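Local coordinates for lipid binding protein (Grifola frondosa, PDB 5H0Q) that binds sphingomyelin/cholesterol domains of membranes and serves as a specific probe for following them, at residues 74-79 / 149-154; 88-93 / 100-105; 117-120 / 126-129; 122-127 / 180-185; 145-150 / 164-169. All blocks are in the same frame, centred on the assembly; numbering follows the deposited sequence.

How the interactions relate
Four of the five contacts are built on one five-stranded antiparallel sheet, and their chemistry changes with the side they occupy. Interaction 3, wholly buried, is the sheet itself: backbone bonds of the 114-121/126-134 hairpin. Interaction 4 lies between the two sheets, apolar at heart with a carboxylate beside it, whereas interaction 2 sets a loop on strand 99-105 of the second through methylene groups and two waters. Interactions 1 and 5 lie on the outer face. The first is a surface contact where a turn and a tryptophan backbone meet strand 73-80; the second packs helix 160-169 on edge strand 143-150. Interactions 3 and 4 share Leu126 and Asp127, while 1 and 5 share Arg149 and Gln150.

Interaction 1 (74-79 / 149-154); sequences TAKIEE and RQSGHW
Lys76 is the first residue of strand 73-80 to reach the turn at 149-154. Its chain runs out extended to CD, and bends about the last two bonds then deliver NZ to the turn, 3.6 Å from Ser151 OG and 3.9 Å from Gly152 N. Neither approach is a hydrogen bond. The ammonium group has its salt bridge with Asp127 OD2, the same oxygen that receives the N-H of Gly152, so a carboxylate of strand 126-134 brings lysine and turn together. The turn is of type II, from Gln150 to His153, closed by His153 N to Gln150 O at 3.1 Å, with Gly152 at the positive phi (84°) such a turn favours.

Lys76 and Ile77 both stand opposite Val119 in a classic beta bulge, marked by the helical psi of Lys76 (-36°). This irregularity lets two consecutive side chains turn to the same face of the five-stranded antiparallel sheet, where strands 114-121 and 126-134 separate strand 73-80 from 143-150.

Ile77 follows with its longer branch. CG1 lies anti to the carbonyl carbon (chi1 -61°), and the extended chain carries CD1 to 3.6 Å from Trp154 O and 4.2 Å from Trp154 CB. The methyl thus touches backbone and the root of the side chain, while the indole leads off toward the Phe129 ring; His153 ND1 stands 3.5 Å above one indole face. Further along, Glu79 joins Ile77 in packing on Trp155.

Interaction 2 (88-93 / 100-105); sequences HTREKR and TVFIHT
Partly water-mediated packing lays Arg90 and Glu91, in the loop between strands 84-85 and 93-94, against Thr100 and Phe102 of strand 99-105. The CA atoms of Arg90 and Phe102 remain 7.0 Å apart, too far for strand pairing, and two waters bridge loop and strand, one of them through the Thr100 hydroxyl. That one accepts from Glu91 N at 2.9 Å and donates to Thr100 OG1 at 2.6 Å. The other donates to Val101 O at 3.0 Å and, weakly, to Thr89 O.

Thr100 holds its hydroxyl anti to the backbone N (chi1 -166°), turned to the loop; OG1 meets Glu91 CG at 3.7 Å and is also hydrogen-bonded to Met1 O. Arg90 brings its CG obliquely to the Phe102 ring, 4.4 Å from Phe102 CG, and its chain then bends away. Its NH2 donates to His88 O at 2.8 Å from well above the carbonyl plane, the N-H...O angle only 139°, while NH1 forms a salt bridge with Glu78.

Arg90 thus spends its guanidinium on His88 O and Glu78, and Thr100 OG1 is engaged by Met1 O and water. Such chemistry implies a contact whose polar link runs through water, with side-chain methylenes supplying the direct touch.

Interaction 3 (117-120 / 126-129); sequences CIVY and LDIF
Tyr120 and Ile128 form the hydrogen-bonded pair of the antiparallel hairpin made by strands 114-121 and 126-134. Ile128 N reaches Tyr120 O at 2.7 Å, in the carbonyl plane, and Tyr120 N returns a bond to Ile128 O at 3.0 Å, tilted from that plane. Each carbonyl also receives a CA-H...O contact: Val119 CA lies 3.2 Å from Ile128 O, and Asp127 CA the same distance from Tyr120 O.

The apolar contacts gather on the face bearing Val119 and Phe129, a non-hydrogen-bonded pair. Val119 spreads its two methyls, CG1 against Asp127 CB at 3.7 Å, the side chains crossing near a right angle, and CG2 obliquely toward the Phe129 ring.

Sulfur-aromatic and CH-pi contacts come next. With Phe129 CG anti to its backbone N (chi1 177°), the ring swings under Cys117, whose CB sits over its face, 4.0 Å from the ring centroid and 30° off the normal. Cys117 SG comes more obliquely, 3.5 Å from Phe129 CE2.

On the opposite face Ile128 meets Val182 and Ala184 of the second sheet. The chemistry implies that the carbonyls of Tyr120 and Ile128 are satisfied within the hairpin, while the buried Asp127 carboxylate turns to Gly152 N and Lys76.

Interaction 4 (122-127 / 180-185); sequences TTDNLD and GDVKAH
Leu126 and Val182 lie alongside each other, their side chains running opposite ways. With Leu126 CG beside the backbone N (chi1 -61°), CD1 is sent across to Val182, 3.8 Å from Val182 CG2 and 3.9 Å from Val182 CB. One methyl therefore nestles against a branch and the fork of the valine, without any polar atom in the pairing.

Asp124 approaches the same CG2 obliquely, its OD2 at 4.1 Å. That oxygen has its real partner in Arg202, through a salt bridge, and Arg202 also packs on Asp181 and Val182. The two carboxylates, Asp124 OD2 and Asp181 OD2, are 4.9 Å apart, a proximity that the arginine's charge would probably ease.

Asp124 and Leu126 belong to the connection between strands 114-121 and 126-134. Thr122 to Asn125 form a type I turn, and the left-handed backbone of Asn125, with Thr122 N bonded to Leu126 O at 2.8 Å, is consistent with a type I turn plus G1 bulge. Thr122 OG1 receives Leu126 N at 3.1 Å (N-H...O 153°), fixing the start of the strand.

Around them, Val148 of strand 143-150 touches both Leu126 and Val182, and Tyr179 of strand 174-179 packs on Leu126, so the pair lies between strand 126-134 of one sheet and strand 182-188 of the other.

Interaction 5 (145-150 / 164-169); sequences LVEVRQ and LHLLDT
Leu145, on edge strand 143-150, points at helix 160-169 and can be followed outward from its root. CB meets Leu167 CD2 at 3.7 Å; although Leu167 does not aim its CB at the strand, its chain curves in to deliver this methyl. CG then stands anti to the backbone N (chi1 179°), carrying the fork out from the sheet. At the tip, CD2 reaches Leu166 CB at 4.0 Å, the two side chains crossing obliquely. Leu145 is thus held at its root by one helix leucine and at its end by the preceding one, with Phe129, Ser175 and His170 also touching it.

Two residues on, Glu147 repeats the direction, as alternation along a strand requires. Its extended chain meets Leu166 at about a right angle, OE2 lying 3.7 Å from Leu166 CD1. The other oxygen, OE1, is above the guanidinium of Arg149, 3.9 Å from Arg149 NH2: a long, weak ion pair at which no N-H points. Arg149 instead spends a straight bond on the backbone, NH1 to Val148 O at 2.9 Å and 168°.

The axes of segments 164-169 and 145-150 come within 10.0 Å, at 137°, and Leu167 O receives Gln133 NE2 of strand 126-134. Leucines of a helix seated on the outer face of an antiparallel sheet, while Val146 and Val148 face strand 182-188 on the inner side, are characteristic of a beta sandwich flanked by a helix.

Interaction 1 (74-79 / 149-154)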
# COMPACT_ATOMS: atom_id res chain seq x y z
N THR A 74 4.09 2.70 9.90
CA THR A 74 5.45 2.20 9.89
C THR A 74 5.48 0.81 9.28
O THR A 74 4.68 -0.05 9.65
CB THR A 74 6.03 2.19 11.31
OG1 THR A 74 6.06 3.53 11.80
CG2 THR A 74 7.44 1.62 11.33
N ALA A 75 6.42 0.57 8.36
CA ALA A 75 6.57 -0.74 7.74
C ALA A 75 7.06 -1.73 8.80
O ALA A 75 8.07 -1.49 9.46
CB ALA A 75 7.56 -0.68 6.58
N LYS A 76 6.32 -2.81 8.98
CA LYS A 76 6.68 -3.81 9.99
C LYS A 76 7.19 -5.11 9.41
O LYS A 76 8.03 -5.77 10.04
CB LYS A 76 5.47 -4.13 10.88
CG LYS A 76 4.97 -2.93 11.66
CD LYS A 76 3.88 -3.33 12.61
CE LYS A 76 4.41 -4.10 13.82
NZ LYS A 76 3.58 -5.30 14.13
N ILE A 77 6.62 -5.53 8.28
CA ILE A 77 6.98 -6.77 7.61
C ILE A 77 7.02 -6.47 6.12
O ILE A 77 6.15 -5.77 5.60
CB ILE A 77 5.97 -7.90 7.88
CG1 ILE A 77 5.90 -8.21 9.36
CG2 ILE A 77 6.35 -9.14 7.11
CD1 ILE A 77 4.73 -9.11 9.75
N GLU A 78 8.02 -7.03 5.45
CA GLU A 78 8.06 -7.16 3.99
C GLU A 78 8.34 -8.62 3.69
O GLU A 78 9.26 -9.19 4.27
CB GLU A 78 9.16 -6.31 3.37
CG GLU A 78 9.07 -4.85 3.59
CD GLU A 78 10.31 -4.15 3.07
OE1 GLU A 78 11.19 -4.83 2.49
OE2 GLU A 78 10.41 -2.91 3.24
N GLU A 79 7.56 -9.22 2.80
CA GLU A 79 7.78 -10.62 2.49
C GLU A 79 7.58 -10.86 1.00
O GLU A 79 6.58 -10.43 0.43
CB GLU A 79 6.82 -11.49 3.31
CG GLU A 79 6.99 -12.98 3.15
CD GLU A 79 8.28 -13.52 3.77
OE1 GLU A 79 8.92 -12.82 4.57
OE2 GLU A 79 8.64 -14.68 3.46
N ARG A 149 -6.09 -5.75 10.63
CA ARG A 149 -6.22 -6.60 11.80
C ARG A 149 -5.48 -5.98 12.98
O ARG A 149 -4.81 -4.96 12.85
CB ARG A 149 -5.67 -8.01 11.53
CG ARG A 149 -6.44 -8.79 10.48
CD ARG A 149 -7.86 -9.12 10.89
NE ARG A 149 -8.50 -10.06 9.96
CZ ARG A 149 -9.12 -9.73 8.83
NH1 ARG A 149 -9.21 -8.46 8.46
NH2 ARG A 149 -9.68 -10.67 8.07
N GLN A 150 -5.61 -6.62 14.15
CA GLN A 150 -4.84 -6.19 15.31
C GLN A 150 -3.35 -6.32 15.02
O GLN A 150 -2.90 -7.22 14.31
CB GLN A 150 -5.21 -7.04 16.54
CG GLN A 150 -6.62 -6.83 17.02
CD GLN A 150 -6.73 -5.70 18.02
OE1 GLN A 150 -5.74 -5.28 18.61
NE2 GLN A 150 -7.94 -5.19 18.21
N SER A 151 -2.58 -5.42 15.62
CA SER A 151 -1.12 -5.47 15.52
C SER A 151 -0.62 -6.85 15.91
O SER A 151 -1.09 -7.45 16.88
CB SER A 151 -0.49 -4.41 16.42
OG SER A 151 0.92 -4.50 16.39
N GLY A 152 0.37 -7.35 15.17
CA GLY A 152 0.94 -8.66 15.42
C GLY A 152 0.17 -9.82 14.81
O GLY A 152 0.60 -10.98 14.97
N HIS A 153 -0.92 -9.55 14.10
CA HIS A 153 -1.73 -10.63 13.53
C HIS A 153 -0.91 -11.52 12.61
O HIS A 153 -1.12 -12.74 12.58
CB HIS A 153 -2.91 -10.02 12.78
CG HIS A 153 -3.91 -11.02 12.30
ND1 HIS A 153 -3.75 -11.72 11.13
CD2 HIS A 153 -5.08 -11.42 12.83
CE1 HIS A 153 -4.79 -12.52 10.96
NE2 HIS A 153 -5.61 -12.36 11.97
N TRP A 154 -0.01 -10.94 11.83
CA TRP A 154 0.86 -11.73 10.95
C TRP A 154 2.20 -11.84 11.65
O TRP A 154 2.70 -10.83 12.14
CB TRP A 154 1.01 -11.08 9.54
CG TRP A 154 -0.35 -11.03 8.85
CD1 TRP A 154 -0.96 -12.05 8.19
CD2 TRP A 154 -1.29 -9.94 8.88
NE1 TRP A 154 -2.22 -11.67 7.80
CE2 TRP A 154 -2.44 -10.38 8.20
CE3 TRP A 154 -1.26 -8.64 9.41
CZ2 TRP A 154 -3.56 -9.57 8.03
CZ3 TRP A 154 -2.36 -7.84 9.23
CH2 TRP A 154 -3.51 -8.31 8.57

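Interaction 2 (88-93 / 100-105)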
# COMPACT_ATOMS: atom_id res chain seq x y z
N HIS A 88 16.08 -0.45 -4.55
CA HIS A 88 15.94 0.68 -3.64
C HIS A 88 15.22 0.26 -2.37
O HIS A 88 14.22 -0.46 -2.40
CB HIS A 88 15.20 1.83 -4.32
CG HIS A 88 16.09 2.75 -5.10
ND1 HIS A 88 17.07 2.29 -5.96
CD2 HIS A 88 16.16 4.10 -5.14
CE1 HIS A 88 17.70 3.32 -6.50
NE2 HIS A 88 17.16 4.43 -6.02
N THR A 89 15.75 0.71 -1.23
CA THR A 89 15.16 0.38 0.06
C THR A 89 13.77 0.99 0.19
O THR A 89 13.52 2.10 -0.28
CB THR A 89 16.06 0.87 1.19
OG1 THR A 89 15.47 0.52 2.45
CG2 THR A 89 16.25 2.39 1.12
N ARG A 90 12.88 0.26 0.84
CA ARG A 90 11.53 0.76 1.09
C ARG A 90 11.54 1.78 2.22
O ARG A 90 12.42 1.78 3.09
CB ARG A 90 10.58 -0.39 1.43
CG ARG A 90 10.11 -1.26 0.23
CD ARG A 90 10.89 -2.57 0.11
NE ARG A 90 12.01 -2.47 -0.82
CZ ARG A 90 13.04 -3.30 -0.84
NH1 ARG A 90 13.10 -4.30 0.03
NH2 ARG A 90 14.01 -3.12 -1.72
N GLU A 91 10.55 2.67 2.21
CA GLU A 91 10.43 3.68 3.26
C GLU A 91 9.85 3.04 4.51
O GLU A 91 8.88 2.27 4.45
CB GLU A 91 9.55 4.83 2.78
CG GLU A 91 10.22 5.72 1.75
CD GLU A 91 11.39 6.50 2.33
OE1 GLU A 91 11.36 6.80 3.55
OE2 GLU A 91 12.34 6.81 1.58
N LYS A 92 10.45 3.35 5.66
CA LYS A 92 10.01 2.74 6.91
C LYS A 92 8.81 3.46 7.52
O LYS A 92 8.05 2.86 8.28
CB LYS A 92 11.16 2.72 7.91
CG LYS A 92 11.64 1.32 8.29
CD LYS A 92 10.68 0.64 9.26
CE LYS A 92 11.25 0.61 10.68
NZ LYS A 92 11.57 1.96 11.21
N ARG A 93 8.64 4.75 7.22
CA ARG A 93 7.62 5.56 7.87
C ARG A 93 6.96 6.42 6.81
O ARG A 93 7.64 7.19 6.11
CB ARG A 93 8.23 6.46 8.95
CG ARG A 93 7.20 7.31 9.70
CD ARG A 93 7.87 8.41 10.49
NE ARG A 93 6.92 9.23 11.27
CZ ARG A 93 6.26 10.28 10.79
NH1 ARG A 93 6.41 10.63 9.52
NH2 ARG A 93 5.43 10.97 11.56
N THR A 100 4.24 6.36 -0.79
CA THR A 100 5.48 5.74 -1.21
C THR A 100 5.22 4.88 -2.44
O THR A 100 4.09 4.52 -2.76
CB THR A 100 6.11 4.94 -0.08
OG1 THR A 100 7.45 4.62 -0.44
CG2 THR A 100 5.33 3.67 0.22
N VAL A 101 6.30 4.59 -3.16
CA VAL A 101 6.25 3.83 -4.40
C VAL A 101 7.39 2.83 -4.39
O VAL A 101 8.52 3.16 -4.03
CB VAL A 101 6.35 4.74 -5.64
CG1 VAL A 101 6.35 3.90 -6.92
CG2 VAL A 101 5.20 5.73 -5.64
N PHE A 102 7.11 1.61 -4.83
CA PHE A 102 8.16 0.63 -5.00
C PHE A 102 7.76 -0.37 -6.07
O PHE A 102 6.60 -0.45 -6.46
CB PHE A 102 8.47 -0.08 -3.67
CG PHE A 102 7.31 -0.90 -3.11
CD1 PHE A 102 7.13 -2.21 -3.49
CD2 PHE A 102 6.43 -0.35 -2.20
CE1 PHE A 102 6.07 -2.96 -2.99
CE2 PHE A 102 5.39 -1.09 -1.68
CZ PHE A 102 5.21 -2.40 -2.08
N ILE A 103 8.75 -1.12 -6.54
CA ILE A 103 8.52 -2.20 -7.48
C ILE A 103 8.77 -3.53 -6.79
O ILE A 103 9.63 -3.66 -5.92
CB ILE A 103 9.39 -2.03 -8.75
CG1 ILE A 103 9.04 -3.08 -9.80
CG2 ILE A 103 10.86 -2.11 -8.43
CD1 ILE A 103 9.71 -2.88 -11.14
N HIS A 104 8.02 -4.53 -7.20
CA HIS A 104 8.30 -5.91 -6.87
C HIS A 104 8.21 -6.70 -8.16
O HIS A 104 7.26 -6.52 -8.91
CB HIS A 104 7.31 -6.44 -5.83
CG HIS A 104 7.73 -7.72 -5.19
ND1 HIS A 104 7.42 -8.95 -5.71
CD2 HIS A 104 8.46 -7.96 -4.06
CE1 HIS A 104 7.91 -9.90 -4.92
NE2 HIS A 104 8.55 -9.32 -3.92
N THR A 105 9.20 -7.54 -8.43
CA THR A 105 9.28 -8.23 -9.71
C THR A 105 9.43 -9.72 -9.50
O THR A 105 9.82 -10.19 -8.43
CB THR A 105 10.46 -7.76 -10.56
OG1 THR A 105 11.69 -8.31 -10.06
CG2 THR A 105 10.56 -6.26 -10.57
O HOH W 1 10.69 2.69 -2.01
O HOH W 2 8.69 2.38 0.07

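Interaction 3 (117-120 / 126-129)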
# COMPACT_ATOMS: atom_id res chain seq x y z
N CYS A 117 4.07 -9.07 -0.02
CA CYS A 117 3.25 -8.21 0.80
C CYS A 117 4.11 -7.27 1.62
O CYS A 117 5.32 -7.47 1.79
CB CYS A 117 2.35 -9.03 1.71
SG CYS A 117 3.26 -9.85 3.08
N ILE A 118 3.48 -6.20 2.06
CA ILE A 118 4.03 -5.31 3.08
C ILE A 118 2.96 -5.18 4.14
O ILE A 118 1.77 -5.13 3.82
CB ILE A 118 4.44 -3.93 2.52
CG1 ILE A 118 5.54 -4.11 1.48
CG2 ILE A 118 4.96 -3.04 3.65
CD1 ILE A 118 6.14 -2.82 0.98
N VAL A 119 3.38 -5.14 5.39
CA VAL A 119 2.48 -4.97 6.53
C VAL A 119 2.88 -3.67 7.21
O VAL A 119 4.04 -3.51 7.63
CB VAL A 119 2.55 -6.14 7.52
CG1 VAL A 119 1.63 -5.85 8.70
CG2 VAL A 119 2.17 -7.43 6.86
N TYR A 120 1.94 -2.73 7.28
CA TYR A 120 2.17 -1.45 7.94
C TYR A 120 1.44 -1.41 9.28
O TYR A 120 0.29 -1.84 9.38
CB TYR A 120 1.67 -0.28 7.09
CG TYR A 120 2.45 -0.03 5.81
CD1 TYR A 120 3.72 0.51 5.86
CD2 TYR A 120 1.92 -0.38 4.58
CE1 TYR A 120 4.45 0.72 4.69
CE2 TYR A 120 2.64 -0.16 3.42
CZ TYR A 120 3.90 0.37 3.49
OH TYR A 120 4.59 0.57 2.33
N LEU A 126 -2.99 -1.24 15.03
CA LEU A 126 -3.48 -2.08 13.96
C LEU A 126 -2.35 -2.33 12.97
O LEU A 126 -1.43 -1.52 12.82
CB LEU A 126 -4.67 -1.41 13.23
CG LEU A 126 -5.88 -1.14 14.13
CD1 LEU A 126 -7.00 -0.52 13.33
CD2 LEU A 126 -6.38 -2.41 14.83
N ASP A 127 -2.41 -3.48 12.32
CA ASP A 127 -1.52 -3.79 11.22
C ASP A 127 -2.36 -3.94 9.96
O ASP A 127 -3.46 -4.52 9.99
CB ASP A 127 -0.73 -5.07 11.46
CG ASP A 127 0.48 -4.86 12.33
OD1 ASP A 127 0.83 -3.70 12.62
OD2 ASP A 127 1.09 -5.87 12.75
N ILE A 128 -1.81 -3.43 8.85
CA ILE A 128 -2.49 -3.50 7.58
C ILE A 128 -1.65 -4.36 6.66
O ILE A 128 -0.56 -3.95 6.27
CB ILE A 128 -2.68 -2.12 6.96
CG1 ILE A 128 -3.42 -1.19 7.91
CG2 ILE A 128 -3.44 -2.27 5.65
CD1 ILE A 128 -3.39 0.27 7.51
N PHE A 129 -2.19 -5.52 6.28
CA PHE A 129 -1.56 -6.39 5.29
C PHE A 129 -1.92 -5.91 3.89
O PHE A 129 -3.10 -5.75 3.58
CB PHE A 129 -2.05 -7.82 5.51
CG PHE A 129 -1.54 -8.83 4.51
CD1 PHE A 129 -2.13 -8.93 3.26
CD2 PHE A 129 -0.53 -9.71 4.83
CE1 PHE A 129 -1.69 -9.86 2.34
CE2 PHE A 129 -0.09 -10.67 3.91
CZ PHE A 129 -0.69 -10.75 2.66

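Interaction 4 (122-127 / 180-185)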
# COMPACT_ATOMS: atom_id res chain seq x y z
N THR A 122 -0.10 0.96 12.47
CA THR A 122 -0.66 2.27 12.79
C THR A 122 -0.38 2.63 14.24
O THR A 122 0.01 1.80 15.06
CB THR A 122 -2.17 2.29 12.55
OG1 THR A 122 -2.83 1.47 13.55
CG2 THR A 122 -2.52 1.83 11.13
N THR A 123 -0.67 3.88 14.58
CA THR A 123 -0.43 4.36 15.94
C THR A 123 -1.45 3.79 16.92
O THR A 123 -1.16 3.77 18.12
CB THR A 123 -0.48 5.89 15.99
OG1 THR A 123 -1.67 6.34 15.34
CG2 THR A 123 0.73 6.47 15.29
N ASP A 124 -2.62 3.37 16.44
CA ASP A 124 -3.61 2.74 17.30
C ASP A 124 -3.51 1.22 17.25
O ASP A 124 -4.49 0.52 17.55
CB ASP A 124 -5.02 3.22 16.97
CG ASP A 124 -5.37 3.11 15.52
OD1 ASP A 124 -4.47 2.90 14.69
OD2 ASP A 124 -6.56 3.27 15.19
N ASN A 125 -2.33 0.69 16.90
CA ASN A 125 -1.98 -0.71 17.15
C ASN A 125 -2.80 -1.65 16.30
O ASN A 125 -3.22 -2.72 16.76
CB ASN A 125 -2.11 -1.06 18.63
CG ASN A 125 -1.03 -0.44 19.47
OD1 ASN A 125 0.15 -0.48 19.10
ND2 ASN A 125 -1.41 0.16 20.59
N LEU A 126 -2.99 -1.24 15.03
CA LEU A 126 -3.48 -2.08 13.96
C LEU A 126 -2.35 -2.33 12.97
O LEU A 126 -1.43 -1.52 12.82
CB LEU A 126 -4.67 -1.41 13.23
CG LEU A 126 -5.88 -1.14 14.13
CD1 LEU A 126 -7.00 -0.52 13.33
CD2 LEU A 126 -6.38 -2.41 14.83
N ASP A 127 -2.41 -3.48 12.32
CA ASP A 127 -1.52 -3.79 11.22
C ASP A 127 -2.36 -3.94 9.96
O ASP A 127 -3.46 -4.52 9.99
CB ASP A 127 -0.73 -5.07 11.46
CG ASP A 127 0.48 -4.86 12.33
OD1 ASP A 127 0.83 -3.70 12.62
OD2 ASP A 127 1.09 -5.87 12.75
N GLY A 180 -11.63 -1.77 13.34
CA GLY A 180 -11.64 -0.58 14.17
C GLY A 180 -12.10 0.62 13.37
O GLY A 180 -13.12 0.59 12.69
N ASP A 181 -11.32 1.70 13.43
CA ASP A 181 -11.65 2.93 12.73
C ASP A 181 -11.02 3.00 11.34
O ASP A 181 -11.29 3.97 10.62
CB ASP A 181 -11.17 4.16 13.53
CG ASP A 181 -11.90 4.33 14.87
OD1 ASP A 181 -13.11 4.09 14.95
OD2 ASP A 181 -11.23 4.72 15.84
N VAL A 182 -10.17 2.03 10.99
CA VAL A 182 -9.30 2.10 9.82
C VAL A 182 -9.87 1.27 8.68
O VAL A 182 -10.41 0.17 8.88
CB VAL A 182 -7.88 1.61 10.17
CG1 VAL A 182 -6.99 1.52 8.91
CG2 VAL A 182 -7.26 2.55 11.17
N LYS A 183 -9.73 1.80 7.47
CA LYS A 183 -10.12 1.13 6.24
C LYS A 183 -8.91 1.01 5.33
O LYS A 183 -8.00 1.86 5.33
CB LYS A 183 -11.22 1.90 5.53
CG LYS A 183 -12.49 2.07 6.32
CD LYS A 183 -13.50 2.93 5.58
CE LYS A 183 -13.21 4.42 5.75
NZ LYS A 183 -13.46 4.87 7.15
N ALA A 184 -8.91 -0.06 4.55
CA ALA A 184 -7.89 -0.27 3.55
C ALA A 184 -8.56 -0.66 2.25
O ALA A 184 -9.58 -1.35 2.24
CB ALA A 184 -6.90 -1.35 3.94
N HIS A 185 -7.93 -0.22 1.15
CA HIS A 185 -8.38 -0.51 -0.20
C HIS A 185 -7.16 -0.81 -1.05
O HIS A 185 -6.15 -0.11 -0.97
CB HIS A 185 -9.14 0.67 -0.82
CG HIS A 185 -9.56 0.41 -2.24
ND1 HIS A 185 -10.67 -0.34 -2.55
CD2 HIS A 185 -9.00 0.76 -3.42
CE1 HIS A 185 -10.79 -0.42 -3.86
NE2 HIS A 185 -9.79 0.24 -4.41

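Interaction 5 (145-150 / 164-169)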
# COMPACT_ATOMS: atom_id res chain seq x y z
N LEU A 145 -4.89 -7.81 -2.38
CA LEU A 145 -5.55 -8.18 -1.14
C LEU A 145 -5.12 -7.25 -0.02
O LEU A 145 -3.92 -7.08 0.20
CB LEU A 145 -5.21 -9.61 -0.76
CG LEU A 145 -5.82 -10.13 0.55
CD1 LEU A 145 -7.29 -10.30 0.37
CD2 LEU A 145 -5.14 -11.41 0.96
N VAL A 146 -6.09 -6.69 0.71
CA VAL A 146 -5.78 -5.94 1.91
C VAL A 146 -6.55 -6.56 3.07
O VAL A 146 -7.66 -7.07 2.90
CB VAL A 146 -6.11 -4.43 1.81
CG1 VAL A 146 -5.20 -3.78 0.79
CG2 VAL A 146 -7.57 -4.24 1.43
N GLU A 147 -5.93 -6.53 4.25
CA GLU A 147 -6.60 -6.91 5.49
C GLU A 147 -6.14 -5.99 6.60
O GLU A 147 -4.93 -5.78 6.75
CB GLU A 147 -6.31 -8.35 5.90
CG GLU A 147 -7.03 -9.36 5.06
CD GLU A 147 -6.86 -10.80 5.54
OE1 GLU A 147 -6.15 -11.02 6.54
OE2 GLU A 147 -7.41 -11.70 4.88
N VAL A 148 -7.08 -5.44 7.36
CA VAL A 148 -6.77 -4.67 8.56
C VAL A 148 -7.07 -5.58 9.74
O VAL A 148 -8.16 -6.14 9.83
CB VAL A 148 -7.60 -3.38 8.66
CG1 VAL A 148 -7.09 -2.51 9.80
CG2 VAL A 148 -7.58 -2.60 7.35
N ARG A 149 -6.09 -5.75 10.63
CA ARG A 149 -6.22 -6.60 11.80
C ARG A 149 -5.48 -5.98 12.98
O ARG A 149 -4.81 -4.96 12.85
CB ARG A 149 -5.67 -8.01 11.53
CG ARG A 149 -6.44 -8.79 10.48
CD ARG A 149 -7.86 -9.12 10.89
NE ARG A 149 -8.50 -10.06 9.96
CZ ARG A 149 -9.12 -9.73 8.83
NH1 ARG A 149 -9.21 -8.46 8.46
NH2 ARG A 149 -9.68 -10.67 8.07
N GLN A 150 -5.61 -6.62 14.15
CA GLN A 150 -4.84 -6.19 15.31
C GLN A 150 -3.35 -6.32 15.02
O GLN A 150 -2.90 -7.22 14.31
CB GLN A 150 -5.21 -7.04 16.54
CG GLN A 150 -6.62 -6.83 17.02
CD GLN A 150 -6.73 -5.70 18.02
OE1 GLN A 150 -5.74 -5.28 18.61
NE2 GLN A 150 -7.94 -5.19 18.21
N LEU A 164 -0.43 -16.56 1.29
CA LEU A 164 -0.20 -16.84 -0.13
C LEU A 164 -1.37 -17.61 -0.73
O LEU A 164 -1.79 -17.34 -1.87
CB LEU A 164 1.10 -17.61 -0.29
CG LEU A 164 1.54 -17.96 -1.71
CD1 LEU A 164 1.68 -16.71 -2.58
CD2 LEU A 164 2.84 -18.72 -1.64
N HIS A 165 -1.95 -18.54 0.03
CA HIS A 165 -3.13 -19.25 -0.44
C HIS A 165 -4.28 -18.29 -0.73
O HIS A 165 -4.99 -18.44 -1.73
CB HIS A 165 -3.58 -20.29 0.59
CG HIS A 165 -4.93 -20.86 0.31
ND1 HIS A 165 -5.99 -20.73 1.18
CD2 HIS A 165 -5.41 -21.53 -0.77
CE1 HIS A 165 -7.06 -21.32 0.66
NE2 HIS A 165 -6.73 -21.81 -0.52
N LEU A 166 -4.49 -17.31 0.15
CA LEU A 166 -5.51 -16.30 -0.11
C LEU A 166 -5.18 -15.50 -1.37
O LEU A 166 -6.08 -15.18 -2.16
CB LEU A 166 -5.66 -15.36 1.09
CG LEU A 166 -6.25 -15.98 2.37
CD1 LEU A 166 -6.29 -14.90 3.46
CD2 LEU A 166 -7.63 -16.55 2.08
N LEU A 167 -3.90 -15.20 -1.58
CA LEU A 167 -3.51 -14.44 -2.76
C LEU A 167 -3.70 -15.25 -4.04
O LEU A 167 -4.12 -14.69 -5.06
CB LEU A 167 -2.05 -13.98 -2.62
CG LEU A 167 -1.86 -12.78 -1.70
CD1 LEU A 167 -0.38 -12.56 -1.34
CD2 LEU A 167 -2.45 -11.49 -2.31
N ASP A 168 -3.42 -16.55 -3.99
CA ASP A 168 -3.52 -17.38 -5.19
C ASP A 168 -4.96 -17.66 -5.57
O ASP A 168 -5.27 -17.82 -6.76
CB ASP A 168 -2.78 -18.71 -5.00
CG ASP A 168 -1.28 -18.55 -5.01
OD1 ASP A 168 -0.58 -19.53 -4.70
OD2 ASP A 168 -0.81 -17.44 -5.33
N THR A 169 -5.85 -17.73 -4.58
CA THR A 169 -7.24 -18.06 -4.83
C THR A 169 -8.14 -16.84 -4.86
O THR A 169 -9.35 -16.98 -5.04
CB THR A 169 -7.75 -19.07 -3.79
OG1 THR A 169 -7.73 -18.49 -2.48
CG2 THR A 169 -6.88 -20.33 -3.81